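Local coordinates for protein ribonucleoside-diphosphate reductase (Pseudomonas aeruginosa, PDB 5IM3) that probably reduces ribonucleoside diphosphates to the deoxyribonucleotides needed for DNA synthesis, and binds the allosteric effector dATP at several sites, at residues Arg306-Lys311 with Arg315-Gln320; Glu252-Ala257 with Glu290-Phe295. All blocks are in the same frame, centred on the assembly; numbering follows the deposited sequence.

Contact 1: residues Arg306-Lys311 with Arg315-Gln320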
ATOM      1  N   ARG A 306       6.054 -12.332 -47.189  1.00 68.22           N
ATOM      2  CA  ARG A 306       6.789 -11.072 -47.182  1.00 69.46           C
ATOM      3  C   ARG A 306       8.040 -11.037 -48.048  1.00 68.08           C
ATOM      4  O   ARG A 306       8.487  -9.932 -48.377  1.00 68.21           O
ATOM      5  CB  ARG A 306       7.185 -10.698 -45.744  1.00 71.67           C
ATOM      6  CG  ARG A 306       5.991 -10.365 -44.857  1.00 75.36           C
ATOM      7  CD  ARG A 306       6.412  -9.914 -43.465  1.00 78.36           C
ATOM      8  NE  ARG A 306       7.067 -10.978 -42.706  1.00 81.09           N
ATOM      9  CZ  ARG A 306       7.313 -10.925 -41.400  1.00 82.96           C
ATOM     10  NH1 ARG A 306       6.952  -9.860 -40.690  1.00 83.89           N
ATOM     11  NH2 ARG A 306       7.916 -11.940 -40.795  1.00 82.91           N
ATOM     12  N   TYR A 307       8.617 -12.173 -48.438  1.00 60.90           N
ATOM     13  CA  TYR A 307       9.898 -12.159 -49.136  1.00 59.62           C
ATOM     14  C   TYR A 307       9.828 -12.564 -50.601  1.00 60.29           C
ATOM     15  O   TYR A 307      10.613 -12.050 -51.401  1.00 58.23           O
ATOM     16  CB  TYR A 307      10.902 -13.064 -48.410  1.00 61.10           C
ATOM     17  CG  TYR A 307      11.415 -12.451 -47.125  1.00 59.58           C
ATOM     18  CD1 TYR A 307      12.573 -11.684 -47.115  1.00 60.60           C
ATOM     19  CD2 TYR A 307      10.731 -12.619 -45.929  1.00 60.37           C
ATOM     20  CE1 TYR A 307      13.042 -11.112 -45.947  1.00 59.17           C
ATOM     21  CE2 TYR A 307      11.192 -12.050 -44.753  1.00 59.27           C
ATOM     22  CZ  TYR A 307      12.347 -11.298 -44.771  1.00 59.88           C
ATOM     23  OH  TYR A 307      12.819 -10.725 -43.612  1.00 61.42           O
ATOM     24  N   PHE A 308       8.919 -13.457 -50.986  1.00 58.15           N
ATOM     25  CA  PHE A 308       8.842 -13.873 -52.381  1.00 55.74           C
ATOM     26  C   PHE A 308       8.362 -12.728 -53.263  1.00 56.19           C
ATOM     27  O   PHE A 308       7.421 -12.007 -52.919  1.00 56.45           O
ATOM     28  CB  PHE A 308       7.902 -15.074 -52.534  1.00 56.51           C
ATOM     29  CG  PHE A 308       8.445 -16.362 -51.967  1.00 53.94           C
ATOM     30  CD1 PHE A 308       9.793 -16.504 -51.671  1.00 52.87           C
ATOM     31  CD2 PHE A 308       7.601 -17.439 -51.743  1.00 54.41           C
ATOM     32  CE1 PHE A 308      10.283 -17.684 -51.158  1.00 53.51           C
ATOM     33  CE2 PHE A 308       8.087 -18.626 -51.228  1.00 55.58           C
ATOM     34  CZ  PHE A 308       9.429 -18.749 -50.935  1.00 55.14           C
ATOM     35  N   ILE A 309       9.019 -12.567 -54.415  1.00 57.94           N
ATOM     36  CA  ILE A 309       8.632 -11.531 -55.363  1.00 59.69           C
ATOM     37  C   ILE A 309       7.258 -11.851 -55.938  1.00 60.27           C
ATOM     38  O   ILE A 309       6.897 -13.018 -56.143  1.00 60.88           O
ATOM     39  CB  ILE A 309       9.686 -11.396 -56.479  1.00 62.23           C
ATOM     40  CG1 ILE A 309      11.047 -10.989 -55.898  1.00 60.70           C
ATOM     41  CG2 ILE A 309       9.235 -10.385 -57.533  1.00 62.13           C
ATOM     42  CD1 ILE A 309      11.069  -9.634 -55.257  1.00 60.75           C
ATOM     43  N   HIS A 310       6.486 -10.803 -56.217  1.00 58.04           N
ATOM     44  CA  HIS A 310       5.094 -10.958 -56.611  1.00 61.93           C
ATOM     45  C   HIS A 310       4.682  -9.811 -57.521  1.00 64.21           C
ATOM     46  O   HIS A 310       5.336  -8.767 -57.574  1.00 63.29           O
ATOM     47  CB  HIS A 310       4.181 -10.999 -55.382  1.00 62.98           C
ATOM     48  CG  HIS A 310       4.400  -9.855 -54.441  1.00 63.15           C
ATOM     49  ND1 HIS A 310       3.737  -8.652 -54.562  1.00 63.61           N
ATOM     50  CD2 HIS A 310       5.228  -9.722 -53.378  1.00 61.16           C
ATOM     51  CE1 HIS A 310       4.138  -7.833 -53.606  1.00 63.12           C
ATOM     52  NE2 HIS A 310       5.043  -8.458 -52.875  1.00 61.46           N
ATOM     53  N   LYS A 311       3.580 -10.020 -58.236  1.00 75.35           N
ATOM     54  CA  LYS A 311       2.965  -8.968 -59.034  1.00 78.98           C
ATOM     55  C   LYS A 311       1.460  -9.175 -59.044  1.00 81.55           C
ATOM     56  O   LYS A 311       0.982 -10.301 -59.210  1.00 82.01           O
ATOM     57  CB  LYS A 311       3.490  -8.949 -60.473  1.00 81.14           C
ATOM     58  CG  LYS A 311       2.862  -7.840 -61.305  1.00 83.81           C
ATOM     59  CD  LYS A 311       3.497  -7.712 -62.671  1.00 85.23           C
ATOM     60  CE  LYS A 311       3.033  -6.441 -63.370  1.00 88.14           C
ATOM     61  NZ  LYS A 311       3.482  -5.206 -62.661  1.00 87.72           N
ATOM     62  N   ARG A 315       2.314 -14.356 -56.183  1.00 73.08           N
ATOM     63  CA  ARG A 315       3.700 -14.753 -55.974  1.00 70.22           C
ATOM     64  C   ARG A 315       4.144 -15.645 -57.126  1.00 69.64           C
ATOM     65  O   ARG A 315       3.581 -16.726 -57.333  1.00 71.14           O
ATOM     66  CB  ARG A 315       3.859 -15.486 -54.643  1.00 70.50           C
ATOM     67  CG  ARG A 315       4.090 -14.583 -53.440  1.00 70.50           C
ATOM     68  CD  ARG A 315       2.886 -13.712 -53.137  1.00 72.21           C
ATOM     69  NE  ARG A 315       3.011 -13.052 -51.839  1.00 73.23           N
ATOM     70  CZ  ARG A 315       2.258 -12.032 -51.439  1.00 75.26           C
ATOM     71  NH1 ARG A 315       1.320 -11.537 -52.237  1.00 76.33           N
ATOM     72  NH2 ARG A 315       2.449 -11.500 -50.236  1.00 74.56           N
ATOM     73  N   PHE A 316       5.150 -15.196 -57.879  1.00 64.08           N
ATOM     74  CA  PHE A 316       5.706 -15.998 -58.963  1.00 63.82           C
ATOM     75  C   PHE A 316       7.176 -16.336 -58.727  1.00 61.69           C
ATOM     76  O   PHE A 316       7.898 -16.637 -59.681  1.00 63.51           O
ATOM     77  CB  PHE A 316       5.515 -15.297 -60.311  1.00 64.40           C
ATOM     78  CG  PHE A 316       6.268 -14.003 -60.449  1.00 64.60           C
ATOM     79  CD1 PHE A 316       5.744 -12.820 -59.954  1.00 64.62           C
ATOM     80  CD2 PHE A 316       7.493 -13.967 -61.097  1.00 64.38           C
ATOM     81  CE1 PHE A 316       6.433 -11.628 -60.090  1.00 63.74           C
ATOM     82  CE2 PHE A 316       8.186 -12.779 -61.237  1.00 64.36           C
ATOM     83  CZ  PHE A 316       7.656 -11.608 -60.733  1.00 64.00           C
ATOM     84  N   GLU A 317       7.624 -16.314 -57.473  1.00 62.06           N
ATOM     85  CA  GLU A 317       8.978 -16.716 -57.102  1.00 61.41           C
ATOM     86  C   GLU A 317       8.888 -17.925 -56.178  1.00 60.35           C
ATOM     87  O   GLU A 317       8.378 -17.816 -55.056  1.00 57.73           O
ATOM     88  CB  GLU A 317       9.726 -15.566 -56.429  1.00 60.00           C
ATOM     89  CG  GLU A 317      11.190 -15.859 -56.146  1.00 61.54           C
ATOM     90  CD  GLU A 317      11.931 -14.656 -55.596  1.00 62.40           C
ATOM     91  OE1 GLU A 317      11.349 -13.920 -54.768  1.00 62.34           O
ATOM     92  OE2 GLU A 317      13.096 -14.444 -55.997  1.00 60.53           O
ATOM     93  N   LEU A 318       9.385 -19.070 -56.646  1.00 59.20           N
ATOM     94  CA  LEU A 318       9.370 -20.294 -55.858  1.00 59.56           C
ATOM     95  C   LEU A 318      10.561 -20.345 -54.905  1.00 57.98           C
ATOM     96  O   LEU A 318      11.571 -19.670 -55.121  1.00 61.37           O
ATOM     97  CB  LEU A 318       9.375 -21.510 -56.781  1.00 60.78           C
ATOM     98  CG  LEU A 318       8.024 -21.815 -57.434  1.00 61.58           C
ATOM     99  CD1 LEU A 318       8.161 -22.821 -58.564  1.00 61.51           C
ATOM    100  CD2 LEU A 318       7.035 -22.323 -56.390  1.00 61.63           C
ATOM    101  N   PRO A 319      10.475 -21.151 -53.842  1.00 54.52           N
ATOM    102  CA  PRO A 319      11.486 -21.046 -52.772  1.00 53.74           C
ATOM    103  C   PRO A 319      12.920 -21.238 -53.243  1.00 53.81           C
ATOM    104  O   PRO A 319      13.794 -20.442 -52.881  1.00 52.38           O
ATOM    105  CB  PRO A 319      11.052 -22.138 -51.783  1.00 55.91           C
ATOM    106  CG  PRO A 319       9.599 -22.317 -52.028  1.00 57.77           C
ATOM    107  CD  PRO A 319       9.423 -22.127 -53.508  1.00 56.65           C
ATOM    108  N   GLN A 320      13.199 -22.282 -54.027  1.00 55.64           N
ATOM    109  CA  GLN A 320      14.573 -22.502 -54.469  1.00 56.76           C
ATOM    110  C   GLN A 320      15.027 -21.428 -55.446  1.00 55.23           C
ATOM    111  O   GLN A 320      16.222 -21.121 -55.515  1.00 54.57           O
ATOM    112  CB  GLN A 320      14.717 -23.887 -55.099  1.00 55.86           C
ATOM    113  CG  GLN A 320      14.392 -25.032 -54.155  1.00 57.33           C
ATOM    114  CD  GLN A 320      15.165 -24.949 -52.848  1.00 58.12           C
ATOM    115  OE1 GLN A 320      16.395 -24.950 -52.840  1.00 57.54           O
ATOM    116  NE2 GLN A 320      14.441 -24.860 -51.735  1.00 57.18           N
TER
HETATM  117  O   HOH W   1       5.890 -12.042 -50.618  1.00 51.20           O

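Contact 2: residues Glu252-Ala257 with Glu290-Phe295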
ATOM      1  N   GLU A 252      12.538 -31.386 -62.879  1.00 82.48           N
ATOM      2  CA  GLU A 252      12.765 -30.909 -64.234  1.00 88.34           C
ATOM      3  C   GLU A 252      12.155 -29.536 -64.497  1.00 86.33           C
ATOM      4  O   GLU A 252      12.525 -28.892 -65.485  1.00 88.93           O
ATOM      5  CB  GLU A 252      12.207 -31.921 -65.252  1.00 92.61           C
ATOM      6  CG  GLU A 252      12.857 -33.308 -65.188  1.00 98.25           C
ATOM      7  CD  GLU A 252      12.320 -34.170 -64.056  1.00100.43           C
ATOM      8  OE1 GLU A 252      11.204 -33.891 -63.566  1.00 99.91           O
ATOM      9  OE2 GLU A 252      13.012 -35.133 -63.659  1.00102.46           O
ATOM     10  N   LEU A 253      11.258 -29.059 -63.638  1.00 76.11           N
ATOM     11  CA  LEU A 253      10.568 -27.800 -63.886  1.00 74.31           C
ATOM     12  C   LEU A 253      11.255 -26.599 -63.252  1.00 69.29           C
ATOM     13  O   LEU A 253      11.053 -25.472 -63.719  1.00 68.39           O
ATOM     14  CB  LEU A 253       9.128 -27.885 -63.373  1.00 73.68           C
ATOM     15  CG  LEU A 253       8.238 -28.814 -64.202  1.00 75.76           C
ATOM     16  CD1 LEU A 253       6.967 -29.159 -63.456  1.00 75.28           C
ATOM     17  CD2 LEU A 253       7.906 -28.167 -65.532  1.00 77.91           C
ATOM     18  N   TYR A 254      12.057 -26.806 -62.209  1.00 66.17           N
ATOM     19  CA  TYR A 254      12.774 -25.686 -61.607  1.00 64.91           C
ATOM     20  C   TYR A 254      13.748 -25.066 -62.599  1.00 64.97           C
ATOM     21  O   TYR A 254      13.942 -23.845 -62.609  1.00 64.71           O
ATOM     22  CB  TYR A 254      13.512 -26.148 -60.349  1.00 65.11           C
ATOM     23  CG  TYR A 254      12.878 -25.696 -59.052  1.00 65.89           C
ATOM     24  CD1 TYR A 254      12.587 -24.354 -58.823  1.00 63.61           C
ATOM     25  CD2 TYR A 254      12.576 -26.611 -58.053  1.00 66.80           C
ATOM     26  CE1 TYR A 254      12.008 -23.942 -57.640  1.00 63.32           C
ATOM     27  CE2 TYR A 254      11.998 -26.206 -56.864  1.00 65.66           C
ATOM     28  CZ  TYR A 254      11.717 -24.871 -56.662  1.00 64.80           C
ATOM     29  OH  TYR A 254      11.142 -24.459 -55.480  1.00 64.78           O
ATOM     30  N   ALA A 255      14.365 -25.892 -63.446  1.00 64.92           N
ATOM     31  CA  ALA A 255      15.287 -25.372 -64.448  1.00 65.82           C
ATOM     32  C   ALA A 255      14.551 -24.634 -65.557  1.00 67.94           C
ATOM     33  O   ALA A 255      15.083 -23.667 -66.115  1.00 66.72           O
ATOM     34  CB  ALA A 255      16.121 -26.512 -65.032  1.00 67.13           C
ATOM     35  N   LYS A 256      13.338 -25.074 -65.896  1.00 76.72           N
ATOM     36  CA  LYS A 256      12.552 -24.363 -66.897  1.00 78.64           C
ATOM     37  C   LYS A 256      11.988 -23.064 -66.341  1.00 76.79           C
ATOM     38  O   LYS A 256      11.840 -22.087 -67.083  1.00 77.95           O
ATOM     39  CB  LYS A 256      11.421 -25.257 -67.409  1.00 81.32           C
ATOM     40  CG  LYS A 256      11.894 -26.405 -68.293  1.00 85.32           C
ATOM     41  CD  LYS A 256      11.959 -25.997 -69.760  1.00 88.10           C
ATOM     42  CE  LYS A 256      12.923 -26.872 -70.550  1.00 89.95           C
ATOM     43  NZ  LYS A 256      14.344 -26.539 -70.246  1.00 90.75           N
ATOM     44  N   ALA A 257      11.684 -23.027 -65.043  1.00 71.11           N
ATOM     45  CA  ALA A 257      11.039 -21.859 -64.455  1.00 68.56           C
ATOM     46  C   ALA A 257      12.019 -20.722 -64.188  1.00 66.84           C
ATOM     47  O   ALA A 257      11.635 -19.550 -64.273  1.00 65.39           O
ATOM     48  CB  ALA A 257      10.334 -22.251 -63.157  1.00 68.31           C
ATOM     49  N   GLU A 290      14.664 -31.052 -53.802  1.00 71.92           N
ATOM     50  CA  GLU A 290      14.400 -31.750 -52.549  1.00 73.08           C
ATOM     51  C   GLU A 290      14.532 -30.838 -51.335  1.00 70.31           C
ATOM     52  O   GLU A 290      13.986 -31.159 -50.276  1.00 70.97           O
ATOM     53  CB  GLU A 290      15.341 -32.945 -52.404  1.00 75.64           C
ATOM     54  CG  GLU A 290      14.957 -34.148 -53.262  1.00 80.55           C
ATOM     55  CD  GLU A 290      13.714 -34.868 -52.757  1.00 82.57           C
ATOM     56  OE1 GLU A 290      13.200 -34.500 -51.680  1.00 82.75           O
ATOM     57  OE2 GLU A 290      13.253 -35.810 -53.436  1.00 86.13           O
ATOM     58  N   ARG A 291      15.240 -29.716 -51.455  1.00 67.59           N
ATOM     59  CA  ARG A 291      15.389 -28.822 -50.312  1.00 68.04           C
ATOM     60  C   ARG A 291      14.096 -28.099 -49.960  1.00 65.61           C
ATOM     61  O   ARG A 291      14.030 -27.474 -48.897  1.00 65.16           O
ATOM     62  CB  ARG A 291      16.512 -27.821 -50.583  1.00 65.77           C
ATOM     63  CG  ARG A 291      17.791 -28.503 -51.043  1.00 69.25           C
ATOM     64  CD  ARG A 291      18.998 -27.595 -50.959  1.00 68.15           C
ATOM     65  NE  ARG A 291      20.165 -28.201 -51.592  1.00 70.24           N
ATOM     66  CZ  ARG A 291      21.398 -27.716 -51.509  1.00 71.43           C
ATOM     67  NH1 ARG A 291      21.634 -26.615 -50.808  1.00 71.56           N
ATOM     68  NH2 ARG A 291      22.398 -28.335 -52.121  1.00 74.26           N
ATOM     69  N   ASP A 292      13.070 -28.179 -50.810  1.00 70.73           N
ATOM     70  CA  ASP A 292      11.751 -27.685 -50.426  1.00 72.19           C
ATOM     71  C   ASP A 292      11.170 -28.491 -49.272  1.00 71.70           C
ATOM     72  O   ASP A 292      10.361 -27.970 -48.495  1.00 69.73           O
ATOM     73  CB  ASP A 292      10.802 -27.727 -51.625  1.00 74.92           C
ATOM     74  CG  ASP A 292      10.971 -26.538 -52.549  1.00 77.51           C
ATOM     75  OD1 ASP A 292      11.892 -25.725 -52.322  1.00 77.17           O
ATOM     76  OD2 ASP A 292      10.180 -26.416 -53.509  1.00 79.01           O
ATOM     77  N   GLN A 293      11.564 -29.759 -49.144  1.00 73.46           N
ATOM     78  CA  GLN A 293      11.069 -30.600 -48.063  1.00 75.20           C
ATOM     79  C   GLN A 293      11.570 -30.153 -46.694  1.00 73.77           C
ATOM     80  O   GLN A 293      11.038 -30.616 -45.679  1.00 74.47           O
ATOM     81  CB  GLN A 293      11.475 -32.057 -48.309  1.00 78.23           C
ATOM     82  CG  GLN A 293      11.117 -32.597 -49.694  1.00 78.50           C
ATOM     83  CD  GLN A 293       9.628 -32.541 -49.984  1.00 79.15           C
ATOM     84  OE1 GLN A 293       9.086 -31.479 -50.286  1.00 79.94           O
ATOM     85  NE2 GLN A 293       8.960 -33.685 -49.889  1.00 81.72           N
ATOM     86  N   GLN A 294      12.567 -29.267 -46.643  1.00 64.97           N
ATOM     87  CA  GLN A 294      13.141 -28.837 -45.374  1.00 64.70           C
ATOM     88  C   GLN A 294      12.242 -27.874 -44.612  1.00 61.69           C
ATOM     89  O   GLN A 294      12.436 -27.692 -43.407  1.00 62.06           O
ATOM     90  CB  GLN A 294      14.498 -28.164 -45.611  1.00 63.59           C
ATOM     91  CG  GLN A 294      15.506 -29.022 -46.359  1.00 65.97           C
ATOM     92  CD  GLN A 294      16.720 -28.235 -46.810  1.00 65.42           C
ATOM     93  OE1 GLN A 294      16.777 -27.013 -46.654  1.00 63.07           O
ATOM     94  NE2 GLN A 294      17.698 -28.932 -47.376  1.00 66.77           N
ATOM     95  N   PHE A 295      11.263 -27.270 -45.278  1.00 60.32           N
ATOM     96  CA  PHE A 295      10.552 -26.128 -44.720  1.00 58.73           C
ATOM     97  C   PHE A 295       9.565 -26.544 -43.639  1.00 59.93           C
ATOM     98  O   PHE A 295       8.785 -27.486 -43.819  1.00 61.08           O
ATOM     99  CB  PHE A 295       9.809 -25.374 -45.820  1.00 58.46           C
ATOM    100  CG  PHE A 295      10.677 -24.442 -46.606  1.00 58.75           C
ATOM    101  CD1 PHE A 295      11.167 -23.283 -46.029  1.00 57.55           C
ATOM    102  CD2 PHE A 295      10.994 -24.715 -47.926  1.00 57.47           C
ATOM    103  CE1 PHE A 295      11.963 -22.419 -46.749  1.00 55.04           C
ATOM    104  CE2 PHE A 295      11.790 -23.854 -48.650  1.00 57.39           C
ATOM    105  CZ  PHE A 295      12.276 -22.706 -48.062  1.00 56.27           C
TER

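Contact 1: residues Arg306-Lys311 with Arg315-Gln320
The carboxylate of Glu317 reaches back to the main chain of Ile309, where Ile309 N donates to OE1 at 2.7 Å in a nearly straight bond (N-H...O 165°). The donor comes in on the anti side of OE1, tilted out of the carboxylate plane. CG of Glu317 stands anti to its backbone N (chi1 -174°) and the chain runs extended beyond it, which carries the carboxylate across to Ile309. A longer bond, 3.3 Å from Phe316 N to Ile309 O, joins 306-311 to 315-320 a second time.

His310 and Arg315 form an antiparallel non-hydrogen-bonded pair with side chains on one face. They lie side by side, the guanidinium flat on the imidazole with planes 21° apart and centres 4.5 Å apart.

Glu317 O sits over one face of the Phe308 ring. Apolar contacts flank the turn: Phe308 CZ meets Pro319 CG at 3.7 Å, while Ile309 CG2 touches Phe316 CZ at 3.8 Å.

Further out, Arg315 NE and NH2 bond to the carbonyls of Tyr304 and Asp305, two bonds that hold the guanidinium in place against the imidazole, and Glu317 OE2 has a salt bridge to Arg325.

The two short strands 310-311 and 314-315 form a hairpin joining helix 297-307 to helix 319-330, with Phe308 and Leu318 packed on helix 219-239 and Ile309 on helix 250-267.

Contact 2: residues Glu252-Ala257 with Glu290-Phe295
Tyr254 and Asp292 alone carry this contact, and they do so through one hydrogen bond: Tyr254 OH donates to Asp292 OD2 at 2.9 Å. The two side chains approach from opposite directions and bridge backbones whose nearest CA atoms, those of Tyr254 and Glu290, are 11.0 Å apart.

OD2 accepts through its syn lone pair and lies at the edge of the phenol, in the plane of the ring, while ring and carboxylate planes are turned 75° against each other. The second oxygen is farther off, OD1 being 3.5 Å from Tyr254 OH, and is engaged instead by the side-chain amide of Gln320. Both carboxylate oxygens of this buried aspartate therefore have a donor, an arrangement consistent with a charged form.

Van der Waals contact between the segments is slight, only 71 Å² of surface being buried in all. The apolar surroundings come from elsewhere: Pro319 touches both Tyr254 and Asp292, Ile287 packs on the tyrosine, and Met228 on the aspartate.

The contact is thus a buried side-chain hydrogen bond joining helix 250-267 to the 3-10 segment that leads toward helix 297-307, a tertiary tie in a largely helical part of the chain.

The centres of contacts 1 and 2 lie about 13 Å apart, on the same side of the chain's centre, and they follow in series: contact 2 closes at Phe295 before contact 1 opens at Arg306, with most of helix 297-307 between them. They meet at the start of helix 319-330, where Gln320 of contact 1 is the shared polar partner and Pro319 CB packs 3.6 Å from Phe295 CE2. The first turn of that helix, which follows the hairpin of contact 1, thus packs against contact 2. Together they join helices 250-267, 297-307 and 319-330 in the helical region, away from the annotated dATP sites.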